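Local coordinates for penicillin-binding protein activator LpoA (Escherichia coli, PDB 6DR3) that stimulates the transpeptidase activity of penicillin-binding protein 1A and is essential for the function of that enzyme in peptidoglycan synthesis, at residues D4-G12 and T32-R42. Sequence-based numbering, arbitrary orientation.
Sequences DQSTAYMQG and TRINWQLLAIR
The indole of W36 takes S6 CB over one face, a CH-pi contact with CB 3.5 Å from the centroid of the six-membered ring; a serine suits this place because its small CH2 lets the backbone come close to the ring. At the indole edge NE1 donates a nearly straight hydrogen bond of 2.9 Å to Q5 OE1, which lies in the ring plane. The extended Q5 chain carries its amide out to that N-H, and T32 CG2 packs against the same amide. Farther round the rim, W36 CH2 meets Y9 CE2 at 3.6 Å, the two ring planes inclined at 43°. The guanidinium of R42 has L39 CD2 over one face and M10 O at its edge, where NH2 gives a bond of 3.0 Å lying in the guanidinium plane.

The axes of segments 7-11 and 32-42, the latter part of helix 30-47, cross at 41° near the start of the all-helical, TPR-like amino-terminal domain of LpoA. Helix 18-25 also packs on W36 and L39, and helix 66-82 on L38 and R42. M10 is a knob in the hole formed by N35, L38, L39 and R42: two bends curl its flexible chain so that CE reaches N35 CB at 3.5 Å. N35 serves two partners, with OD1 accepting from Q68 and ND2 donating a 3.3 Å bond to D4 OD2 from above the carboxylate plane. The other carboxylate oxygen, D4 OD1, accepts from T7 OG1 at 2.8 Å, bracing the turn that leads into the helix. Two residues beyond the M10 carbonyl, G12 closes a Schellman motif; lacking a CB to strike the preceding carbonyl oxygen, glycine adopts the positive phi easily.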
loop_
_atom_site.group_PDB
_atom_site.type_symbol
_atom_site.label_atom_id
_atom_site.label_comp_id
_atom_site.label_asym_id
_atom_site.label_seq_id
_atom_site.Cartn_x
_atom_site.Cartn_y
_atom_site.Cartn_z
ATOM N N ASP A 4 20.962 14.562 6.689
ATOM C CA ASP A 4 21.623 15.082 5.505
ATOM C C ASP A 4 20.596 15.813 4.641
ATOM O O ASP A 4 19.448 16.024 5.046
ATOM C CB ASP A 4 22.316 13.950 4.742
ATOM C CG ASP A 4 21.354 13.134 3.905
ATOM O OD1 ASP A 4 20.251 12.825 4.399
ATOM O OD2 ASP A 4 21.702 12.806 2.750
ATOM N N GLN A 5 21.012 16.188 3.429
ATOM C CA GLN A 5 20.182 17.038 2.582
ATOM C C GLN A 5 18.820 16.417 2.296
ATOM O O GLN A 5 17.841 17.147 2.107
ATOM C CB GLN A 5 20.896 17.320 1.259
ATOM C CG GLN A 5 22.114 18.209 1.366
ATOM C CD GLN A 5 22.814 18.381 0.030
ATOM O OE1 GLN A 5 22.275 18.014 -1.016
ATOM N NE2 GLN A 5 24.021 18.934 0.059
ATOM N N SER A 6 18.731 15.085 2.253
ATOM C CA SER A 6 17.560 14.413 1.696
ATOM C C SER A 6 16.868 13.476 2.683
ATOM O O SER A 6 16.070 12.634 2.260
ATOM C CB SER A 6 17.958 13.635 0.441
ATOM O OG SER A 6 18.941 12.659 0.743
ATOM N N THR A 7 17.125 13.616 3.985
ATOM C CA THR A 7 16.584 12.674 4.963
ATOM C C THR A 7 15.066 12.544 4.846
ATOM O O THR A 7 14.538 11.445 4.644
ATOM C CB THR A 7 16.982 13.112 6.375
ATOM O OG1 THR A 7 18.409 13.107 6.484
ATOM C CG2 THR A 7 16.398 12.178 7.429
ATOM N N ALA A 8 14.347 13.662 4.984
ATOM C CA ALA A 8 12.887 13.608 5.016
ATOM C C ALA A 8 12.323 12.942 3.767
ATOM O O ALA A 8 11.409 12.116 3.857
ATOM C CB ALA A 8 12.307 15.015 5.166
ATOM N N TYR A 9 12.847 13.295 2.593
ATOM C CA TYR A 9 12.354 12.693 1.360
ATOM C C TYR A 9 12.645 11.198 1.338
ATOM O O TYR A 9 11.768 10.387 1.017
ATOM C CB TYR A 9 12.981 13.385 0.149
ATOM C CG TYR A 9 13.053 14.891 0.276
ATOM C CD1 TYR A 9 11.927 15.683 0.090
ATOM C CD2 TYR A 9 14.250 15.520 0.585
ATOM C CE1 TYR A 9 11.992 17.059 0.211
ATOM C CE2 TYR A 9 14.328 16.892 0.707
ATOM C CZ TYR A 9 13.198 17.658 0.520
ATOM O OH TYR A 9 13.277 19.026 0.643
ATOM N N MET A 10 13.876 10.817 1.685
ATOM C CA MET A 10 14.230 9.403 1.743
ATOM C C MET A 10 13.303 8.645 2.682
ATOM O O MET A 10 12.833 7.550 2.354
ATOM C CB MET A 10 15.686 9.251 2.189
ATOM C CG MET A 10 16.236 7.840 2.039
ATOM S SD MET A 10 16.380 7.326 0.317
ATOM C CE MET A 10 17.734 8.361 -0.229
ATOM N N GLN A 11 13.022 9.217 3.856
ATOM C CA GLN A 11 12.153 8.575 4.834
ATOM C C GLN A 11 10.673 8.712 4.504
ATOM O O GLN A 11 9.848 8.071 5.165
ATOM C CB GLN A 11 12.414 9.157 6.225
ATOM C CG GLN A 11 13.748 8.748 6.828
ATOM C CD GLN A 11 13.991 9.384 8.182
ATOM O OE1 GLN A 11 13.292 10.317 8.576
ATOM N NE2 GLN A 11 14.986 8.880 8.904
ATOM N N GLY A 12 10.313 9.520 3.510
ATOM C CA GLY A 12 8.922 9.687 3.145
ATOM C C GLY A 12 8.153 10.670 3.994
ATOM O O GLY A 12 6.923 10.730 3.881
ATOM N N THR A 32 25.694 11.709 -0.772
ATOM C CA THR A 32 24.617 12.678 -0.949
ATOM C C THR A 32 24.008 12.554 -2.338
ATOM O O THR A 32 22.782 12.581 -2.496
ATOM C CB THR A 32 25.145 14.096 -0.713
ATOM O OG1 THR A 32 25.720 14.181 0.596
ATOM C CG2 THR A 32 24.027 15.125 -0.836
ATOM N N ARG A 33 24.855 12.400 -3.358
ATOM C CA ARG A 33 24.364 12.259 -4.724
ATOM C C ARG A 33 23.606 10.949 -4.906
ATOM O O ARG A 33 22.560 10.918 -5.564
ATOM C CB ARG A 33 25.534 12.347 -5.704
ATOM C CG ARG A 33 25.130 12.344 -7.169
ATOM C CD ARG A 33 26.341 12.192 -8.069
ATOM N NE ARG A 33 25.987 12.288 -9.483
ATOM C CZ ARG A 33 25.943 13.422 -10.176
ATOM N NH1 ARG A 33 26.228 14.583 -9.596
ATOM N NH2 ARG A 33 25.610 13.397 -11.459
ATOM N N ILE A 34 24.115 9.858 -4.328
ATOM C CA ILE A 34 23.429 8.572 -4.437
ATOM C C ILE A 34 22.026 8.669 -3.854
ATOM O O ILE A 34 21.060 8.158 -4.434
ATOM C CB ILE A 34 24.252 7.463 -3.751
ATOM C CG1 ILE A 34 25.522 7.173 -4.556
ATOM C CG2 ILE A 34 23.420 6.184 -3.588
ATOM C CD1 ILE A 34 26.486 6.224 -3.867
ATOM N N ASN A 35 21.891 9.316 -2.696
ATOM C CA ASN A 35 20.580 9.433 -2.068
ATOM C C ASN A 35 19.611 10.197 -2.964
ATOM O O ASN A 35 18.470 9.769 -3.169
ATOM C CB ASN A 35 20.714 10.109 -0.703
ATOM C CG ASN A 35 21.444 9.243 0.304
ATOM O OD1 ASN A 35 21.439 8.015 0.204
ATOM N ND2 ASN A 35 22.077 9.879 1.284
ATOM N N TRP A 36 20.049 11.338 -3.506
ATOM C CA TRP A 36 19.211 12.068 -4.451
ATOM C C TRP A 36 18.887 11.208 -5.665
ATOM O O TRP A 36 17.762 11.237 -6.177
ATOM C CB TRP A 36 19.899 13.362 -4.890
ATOM C CG TRP A 36 19.940 14.448 -3.844
ATOM C CD1 TRP A 36 21.049 15.085 -3.370
ATOM C CD2 TRP A 36 18.822 15.027 -3.156
ATOM N NE1 TRP A 36 20.694 16.022 -2.432
ATOM C CE2 TRP A 36 19.334 16.006 -2.279
ATOM C CE3 TRP A 36 17.440 14.813 -3.195
ATOM C CZ2 TRP A 36 18.514 16.769 -1.450
ATOM C CZ3 TRP A 36 16.626 15.574 -2.369
ATOM C CH2 TRP A 36 17.166 16.539 -1.508
ATOM N N GLN A 37 19.865 10.429 -6.135
ATOM C CA GLN A 37 19.639 9.567 -7.290
ATOM C C GLN A 37 18.581 8.514 -6.990
ATOM O O GLN A 37 17.694 8.262 -7.814
ATOM C CB GLN A 37 20.954 8.910 -7.710
ATOM C CG GLN A 37 20.853 8.059 -8.962
ATOM C CD GLN A 37 22.207 7.575 -9.436
ATOM O OE1 GLN A 37 23.241 7.960 -8.891
ATOM N NE2 GLN A 37 22.210 6.724 -10.455
ATOM N N LEU A 38 18.656 7.889 -5.813
ATOM C CA LEU A 38 17.637 6.919 -5.425
ATOM C C LEU A 38 16.259 7.566 -5.369
ATOM O O LEU A 38 15.257 6.944 -5.737
ATOM C CB LEU A 38 17.990 6.302 -4.073
ATOM C CG LEU A 38 19.173 5.333 -4.058
ATOM C CD1 LEU A 38 19.622 5.078 -2.632
ATOM C CD2 LEU A 38 18.805 4.025 -4.745
ATOM N N LEU A 39 16.191 8.816 -4.907
ATOM C CA LEU A 39 14.909 9.506 -4.829
ATOM C C LEU A 39 14.387 9.856 -6.218
ATOM O O LEU A 39 13.183 9.745 -6.481
ATOM C CB LEU A 39 15.047 10.760 -3.968
ATOM C CG LEU A 39 15.077 10.489 -2.462
ATOM C CD1 LEU A 39 15.744 11.631 -1.708
ATOM C CD2 LEU A 39 13.661 10.271 -1.953
ATOM N N ALA A 40 15.277 10.275 -7.120
ATOM C CA ALA A 40 14.867 10.541 -8.494
ATOM C C ALA A 40 14.252 9.302 -9.130
ATOM O O ALA A 40 13.219 9.387 -9.803
ATOM C CB ALA A 40 16.062 11.024 -9.316
ATOM N N ILE A 41 14.874 8.140 -8.925
ATOM C CA ILE A 41 14.318 6.890 -9.440
ATOM C C ILE A 41 12.914 6.675 -8.890
ATOM O O ILE A 41 11.978 6.349 -9.630
ATOM C CB ILE A 41 15.246 5.711 -9.091
ATOM C CG1 ILE A 41 16.623 5.908 -9.727
ATOM C CG2 ILE A 41 14.641 4.384 -9.552
ATOM C CD1 ILE A 41 17.701 5.033 -9.128
ATOM N N ARG A 42 12.748 6.854 -7.577
ATOM C CA ARG A 42 11.442 6.666 -6.954
ATOM C C ARG A 42 10.397 7.581 -7.577
ATOM O O ARG A 42 9.276 7.147 -7.873
ATOM C CB ARG A 42 11.548 6.920 -5.448
ATOM C CG ARG A 42 10.324 6.497 -4.648
ATOM C CD ARG A 42 10.312 7.132 -3.261
ATOM N NE ARG A 42 11.511 6.814 -2.485
ATOM C CZ ARG A 42 11.679 7.123 -1.201
ATOM N NH1 ARG A 42 10.724 7.762 -0.535
ATOM N NH2 ARG A 42 12.801 6.789 -0.578
#